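Local coordinates for ORC1-type DNA replication protein 2 (Aeropyrum pernix, PDB 1W5T) that binds DNA and ATP as an AAA+ ATPase of the Cdc6/Orc family and takes part in regulating DNA replication, at residues Y215-L220 and G250-G255; T222-R227 and R260-A265. All coordinates share one frame; numbering follows the deposited sequence.

Interaction 1 (Y215-L220 and G250-G255); sequences YKSREL and GEDKGG. With ANP (phosphoaminophosphonic acid-adenylate ester), chain D.
In the ATPase lid of this AAA+ protein, the N-cap of helix 217-231 meets the turn that follows helix 239-249. Asp252 reaches the helix start: its OD2 accepts the first-turn amide of Ser217 (N to OD2 2.9 Å) on the syn side, 24° out of the carboxylate plane. A carboxylate suits this place because helix-start amides lack backbone acceptors. One residue earlier, Glu219 OE2 takes the amide of Lys216 (N to OE2 2.8 Å). Glu251 N then binds Tyr215 O at 3.0 Å with a nearly straight N-H (164°), fixing the backbone from which the tyrosine ring departs. Gly250 lies where a side chain would collide with Ser217 CB. The CB of Tyr215 points away from the 250-255 turn; with CG anti to the carbonyl carbon (chi1 -69°), the ring continues toward the nucleotide, where its OH donates to adenine N7 at 2.6 Å. A phenylalanine here would probably leave adenine N7 without its hydroxyl donor, weakening the lid's grip on that part of the base. Leu220 CD1 rests on Gly250 N (3.5 Å), and the same leucine packs on Ser246 and Tyr249 of helix 239-249 and on Ala259 and Ala262 of helix 259-275.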
# COMPACT_ATOMS: atom_id res chain seq x y z
N TYR A 215 -0.35 -0.24 11.51
CA TYR A 215 0.47 -0.45 12.69
C TYR A 215 -0.14 -0.01 14.02
O TYR A 215 -0.71 1.10 14.18
CB TYR A 215 1.82 0.27 12.49
CG TYR A 215 2.71 -0.33 11.42
CD1 TYR A 215 3.05 0.40 10.27
CD2 TYR A 215 3.25 -1.63 11.58
CE1 TYR A 215 3.88 -0.15 9.29
CE2 TYR A 215 4.09 -2.20 10.59
CZ TYR A 215 4.38 -1.45 9.46
OH TYR A 215 5.20 -2.01 8.53
N LYS A 216 -0.01 -0.89 15.01
CA LYS A 216 -0.34 -0.54 16.41
C LYS A 216 0.75 0.35 17.01
O LYS A 216 1.87 0.45 16.46
CB LYS A 216 -0.54 -1.78 17.25
CG LYS A 216 -1.65 -2.68 16.66
CD LYS A 216 -1.85 -3.98 17.46
CE LYS A 216 -2.81 -4.98 16.70
NZ LYS A 216 -4.21 -4.96 17.27
N SER A 217 0.46 0.97 18.14
CA SER A 217 1.39 1.94 18.72
C SER A 217 2.73 1.34 19.11
O SER A 217 3.78 1.98 18.88
CB SER A 217 0.74 2.72 19.89
OG SER A 217 0.71 1.92 21.05
N ARG A 218 2.70 0.13 19.66
CA ARG A 218 3.88 -0.64 20.03
C ARG A 218 4.82 -0.86 18.82
O ARG A 218 6.04 -0.70 18.92
CB ARG A 218 3.44 -2.02 20.56
CG ARG A 218 3.31 -2.13 22.06
CD ARG A 218 3.75 -3.53 22.64
NE ARG A 218 4.31 -4.43 21.61
CZ ARG A 218 5.28 -5.34 21.79
NH1 ARG A 218 5.85 -5.51 22.97
NH2 ARG A 218 5.68 -6.08 20.76
N GLU A 219 4.23 -1.21 17.67
CA GLU A 219 4.99 -1.36 16.42
C GLU A 219 5.57 -0.07 15.92
O GLU A 219 6.73 -0.05 15.54
CB GLU A 219 4.17 -2.05 15.35
CG GLU A 219 3.71 -3.41 15.82
CD GLU A 219 2.50 -3.88 15.08
OE1 GLU A 219 2.38 -5.08 14.86
OE2 GLU A 219 1.70 -3.04 14.67
N LEU A 220 4.77 1.01 15.95
CA LEU A 220 5.27 2.32 15.58
C LEU A 220 6.40 2.73 16.49
O LEU A 220 7.34 3.35 16.04
CB LEU A 220 4.16 3.40 15.58
CG LEU A 220 3.11 3.31 14.45
CD1 LEU A 220 2.01 4.33 14.70
CD2 LEU A 220 3.76 3.45 13.02
N GLY A 250 -0.90 5.20 16.50
CA GLY A 250 -1.26 3.80 16.61
C GLY A 250 -2.73 3.56 16.25
O GLY A 250 -3.62 4.30 16.68
N GLU A 251 -2.99 2.51 15.45
CA GLU A 251 -4.34 2.21 15.00
C GLU A 251 -5.18 1.66 16.13
O GLU A 251 -6.40 1.82 16.14
CB GLU A 251 -4.33 1.29 13.79
CG GLU A 251 -4.27 -0.20 14.12
CD GLU A 251 -5.65 -0.78 14.45
OE1 GLU A 251 -6.65 -0.41 13.76
OE2 GLU A 251 -5.72 -1.58 15.41
N ASP A 252 -4.53 1.02 17.10
CA ASP A 252 -5.20 0.65 18.36
C ASP A 252 -5.58 1.87 19.23
O ASP A 252 -6.39 1.76 20.12
CB ASP A 252 -4.36 -0.34 19.17
CG ASP A 252 -2.93 0.10 19.36
OD1 ASP A 252 -2.20 -0.52 20.17
OD2 ASP A 252 -2.40 1.03 18.73
N LYS A 253 -4.98 3.02 18.97
CA LYS A 253 -5.32 4.22 19.72
C LYS A 253 -6.18 5.17 18.93
O LYS A 253 -6.27 6.32 19.30
CB LYS A 253 -4.04 4.95 20.10
CG LYS A 253 -3.04 4.04 20.78
CD LYS A 253 -3.08 4.16 22.27
CE LYS A 253 -2.44 2.98 22.94
NZ LYS A 253 -1.17 3.35 23.63
N GLY A 254 -6.78 4.74 17.82
CA GLY A 254 -7.61 5.64 17.03
C GLY A 254 -6.95 6.36 15.88
O GLY A 254 -7.64 7.12 15.15
N GLY A 255 -5.65 6.10 15.66
CA GLY A 255 -4.92 6.69 14.55
C GLY A 255 -4.89 5.84 13.29
O GLY A 255 -5.30 4.68 13.32
PG ANP D . 1.40 3.79 0.46
O1G ANP D . 1.45 5.36 0.25
O2G ANP D . 1.92 3.10 -0.88
O3G ANP D . -0.05 3.26 0.83
PB ANP D . 3.19 1.86 1.87
O1B ANP D . 3.83 1.25 0.56
O2B ANP D . 2.10 0.89 2.40
N3B ANP D . 2.57 3.45 1.66
PA ANP D . 5.87 2.22 2.85
O1A ANP D . 6.62 0.82 2.64
O2A ANP D . 6.24 3.19 1.66
O3A ANP D . 4.28 2.03 3.06
O5' ANP D . 6.26 2.81 4.30
C5' ANP D . 6.01 4.11 4.87
C4' ANP D . 7.26 4.48 5.66
O4' ANP D . 7.39 3.65 6.83
C3' ANP D . 8.55 4.21 4.89
O3' ANP D . 9.49 5.17 5.27
C2' ANP D . 9.03 2.85 5.37
O2' ANP D . 10.43 2.58 5.23
C1' ANP D . 8.60 2.89 6.83
N9 ANP D . 8.21 1.56 7.28
C8 ANP D . 7.01 0.93 7.02
N7 ANP D . 6.95 -0.30 7.58
C5 ANP D . 8.09 -0.50 8.25
C6 ANP D . 8.78 -1.53 9.09
N6 ANP D . 8.21 -2.73 9.40
N1 ANP D . 10.04 -1.28 9.54
C2 ANP D . 10.69 -0.16 9.30
N3 ANP D . 10.19 0.85 8.55
C4 ANP D . 8.88 0.71 8.01

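Interaction 2 (T222-R227 and R260-A265). With ANP (phosphoaminophosphonic acid-adenylate ester), chain D.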
# COMPACT_ATOMS: atom_id res chain seq x y z
N THR A 222 8.58 0.70 18.06
CA THR A 222 9.70 -0.05 17.52
C THR A 222 10.23 0.57 16.25
O THR A 222 11.45 0.67 16.06
CB THR A 222 9.29 -1.52 17.31
OG1 THR A 222 8.90 -2.08 18.56
CG2 THR A 222 10.48 -2.36 16.95
N ILE A 223 9.35 0.99 15.36
CA ILE A 223 9.83 1.59 14.10
C ILE A 223 10.54 2.93 14.29
O ILE A 223 11.58 3.18 13.66
CB ILE A 223 8.70 1.67 13.02
CG1 ILE A 223 8.23 0.25 12.65
CG2 ILE A 223 9.18 2.52 11.79
CD1 ILE A 223 6.86 0.16 11.85
N LEU A 224 10.04 3.77 15.18
CA LEU A 224 10.65 5.07 15.44
C LEU A 224 11.98 4.89 16.17
O LEU A 224 12.96 5.63 15.95
CB LEU A 224 9.68 5.97 16.24
CG LEU A 224 8.42 6.38 15.48
CD1 LEU A 224 7.39 7.07 16.40
CD2 LEU A 224 8.74 7.22 14.24
N GLU A 225 12.03 3.88 17.01
CA GLU A 225 13.24 3.67 17.80
C GLU A 225 14.45 3.29 16.93
O GLU A 225 15.54 3.80 17.15
CB GLU A 225 13.00 2.69 18.94
CG GLU A 225 14.26 2.29 19.66
CD GLU A 225 14.02 1.18 20.66
OE1 GLU A 225 14.11 1.42 21.87
OE2 GLU A 225 13.74 0.04 20.24
N GLN A 226 14.22 2.42 15.95
CA GLN A 226 15.16 2.10 14.90
C GLN A 226 15.53 3.32 14.03
O GLN A 226 16.70 3.52 13.74
CB GLN A 226 14.61 0.93 14.04
CG GLN A 226 15.50 0.51 12.88
CD GLN A 226 14.89 -0.60 12.05
OE1 GLN A 226 13.73 -0.50 11.62
NE2 GLN A 226 15.66 -1.67 11.83
N ARG A 227 14.57 4.15 13.62
CA ARG A 227 14.97 5.39 12.93
C ARG A 227 15.85 6.32 13.83
O ARG A 227 16.88 6.86 13.40
CB ARG A 227 13.77 6.15 12.36
CG ARG A 227 13.11 5.59 11.11
CD ARG A 227 13.98 4.73 10.14
NE ARG A 227 13.10 3.85 9.42
CZ ARG A 227 12.69 4.04 8.18
NH1 ARG A 227 13.15 5.07 7.45
NH2 ARG A 227 11.83 3.16 7.63
N ARG A 260 4.76 5.96 7.78
CA ARG A 260 5.19 7.17 7.07
C ARG A 260 4.90 8.42 7.90
O ARG A 260 5.77 9.25 8.10
CB ARG A 260 4.52 7.29 5.68
CG ARG A 260 4.54 8.70 5.07
CD ARG A 260 4.89 8.74 3.57
NE ARG A 260 4.16 7.69 2.83
CZ ARG A 260 4.72 6.81 1.97
NH1 ARG A 260 3.94 5.92 1.38
NH2 ARG A 260 6.04 6.84 1.68
N ARG A 261 3.67 8.54 8.39
CA ARG A 261 3.27 9.71 9.16
C ARG A 261 4.07 9.81 10.45
O ARG A 261 4.41 10.91 10.86
CB ARG A 261 1.80 9.65 9.49
CG ARG A 261 1.06 10.90 9.18
CD ARG A 261 -0.49 10.78 9.28
NE ARG A 261 -1.02 12.11 9.15
CZ ARG A 261 -1.80 12.80 9.99
NH1 ARG A 261 -2.09 14.04 9.62
NH2 ARG A 261 -2.32 12.31 11.11
N ALA A 262 4.33 8.68 11.11
CA ALA A 262 5.06 8.69 12.36
C ALA A 262 6.51 9.17 12.17
O ALA A 262 6.97 10.05 12.92
CB ALA A 262 5.03 7.34 13.02
N ILE A 263 7.17 8.62 11.15
CA ILE A 263 8.53 8.96 10.82
C ILE A 263 8.70 10.43 10.41
O ILE A 263 9.70 11.07 10.79
CB ILE A 263 9.07 8.01 9.72
CG1 ILE A 263 9.33 6.64 10.33
CG2 ILE A 263 10.37 8.51 9.12
CD1 ILE A 263 9.44 5.58 9.28
N VAL A 264 7.75 10.96 9.66
CA VAL A 264 7.78 12.34 9.19
C VAL A 264 7.61 13.28 10.41
O VAL A 264 8.32 14.29 10.54
CB VAL A 264 6.68 12.60 8.11
CG1 VAL A 264 6.59 14.04 7.77
CG2 VAL A 264 7.00 11.84 6.83
N ALA A 265 6.70 12.95 11.31
CA ALA A 265 6.61 13.65 12.60
C ALA A 265 7.93 13.74 13.35
O ALA A 265 8.27 14.79 13.87
CB ALA A 265 5.55 13.01 13.50
PG ANP D . 1.40 3.79 0.46
O1G ANP D . 1.45 5.36 0.25
O2G ANP D . 1.92 3.10 -0.88
O3G ANP D . -0.05 3.26 0.83
PB ANP D . 3.19 1.86 1.87
O1B ANP D . 3.83 1.25 0.56
O2B ANP D . 2.10 0.89 2.40
N3B ANP D . 2.57 3.45 1.66
PA ANP D . 5.87 2.22 2.85
O1A ANP D . 6.62 0.82 2.64
O2A ANP D . 6.24 3.19 1.66
O3A ANP D . 4.28 2.03 3.06
O5' ANP D . 6.26 2.81 4.30
C5' ANP D . 6.01 4.11 4.87
C4' ANP D . 7.26 4.48 5.66
O4' ANP D . 7.39 3.65 6.83
C3' ANP D . 8.55 4.21 4.89
O3' ANP D . 9.49 5.17 5.27
C2' ANP D . 9.03 2.85 5.37
O2' ANP D . 10.43 2.58 5.23
C1' ANP D . 8.60 2.89 6.83
N9 ANP D . 8.21 1.56 7.28
C8 ANP D . 7.01 0.93 7.02
N7 ANP D . 6.95 -0.30 7.58
C5 ANP D . 8.09 -0.50 8.25
C6 ANP D . 8.78 -1.53 9.09
N6 ANP D . 8.21 -2.73 9.40
N1 ANP D . 10.04 -1.28 9.54
C2 ANP D . 10.69 -0.16 9.30
N3 ANP D . 10.19 0.85 8.55
C4 ANP D . 8.88 0.71 8.01
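Arg227 and Ile263 meet beside the ribose of the bound ATP analogue, where helices 217-231 and 259-275 of the AAA+ lid line the nucleotide pocket. Arg227 NH2 forks between the sugar and the base, donating to O2' at 2.8 Å and to adenine N3 at 3.0 Å, with O2' at the edge of the guanidinium and in its plane. Ile263 CD1 sits over the centre of one guanidinium face, 3.7 Å above it, and the same methyl also touches the ribose at O4'. A branched apolar chain suits this spot, since it can press on the flat group without competing for its N-H bonds. Ile223 lies against the adenine with CD1 and CG1, while its CG2 meets both N3 and Ile263 CD1. Towards the phosphates, Arg260 NH1 makes a weak bond to the gamma-phosphate oxygen O1G, and C5' lies over its guanidinium.

Further out, Arg227 CG, anti to the carbonyl carbon (chi1 -75°), lies against Ile263 CG1; the bend at chi2 then turns the guanidinium toward the sugar and base, and its NH1 is held by Val14 O. The segment axes approach to 10.0 Å at 41°, a spacing bridged by Leu224 and the small Ala262, both of which also touch Ile245 of helix 239-249. Here Leu224 CD2 lies 3.9 Å from Ala262 CB and 3.6 Å from Ala262 O.

Helix 217-231 serves both contacts: its first turn is capped in interaction 1, and the next turns face helix 259-275 in interaction 2. Their centres are 12 Å apart, yet they touch directly, Tyr215 CZ lying 3.8 Å from Ile223 CD1 and Leu220 CD2 4.1 Å from Ala262 CB. The nucleotide joins them too. Interaction 1 holds the adenine at N7, interaction 2 at N3, along with the ribose and, through Arg260, the gamma-phosphate. The side chain of Tyr215 comes within about 4 Å of Gly64, an ATP-binding residue, which puts this end of interaction 1 beside the phosphate-binding loop. This arrangement is consistent with the lid responding to bound nucleotide.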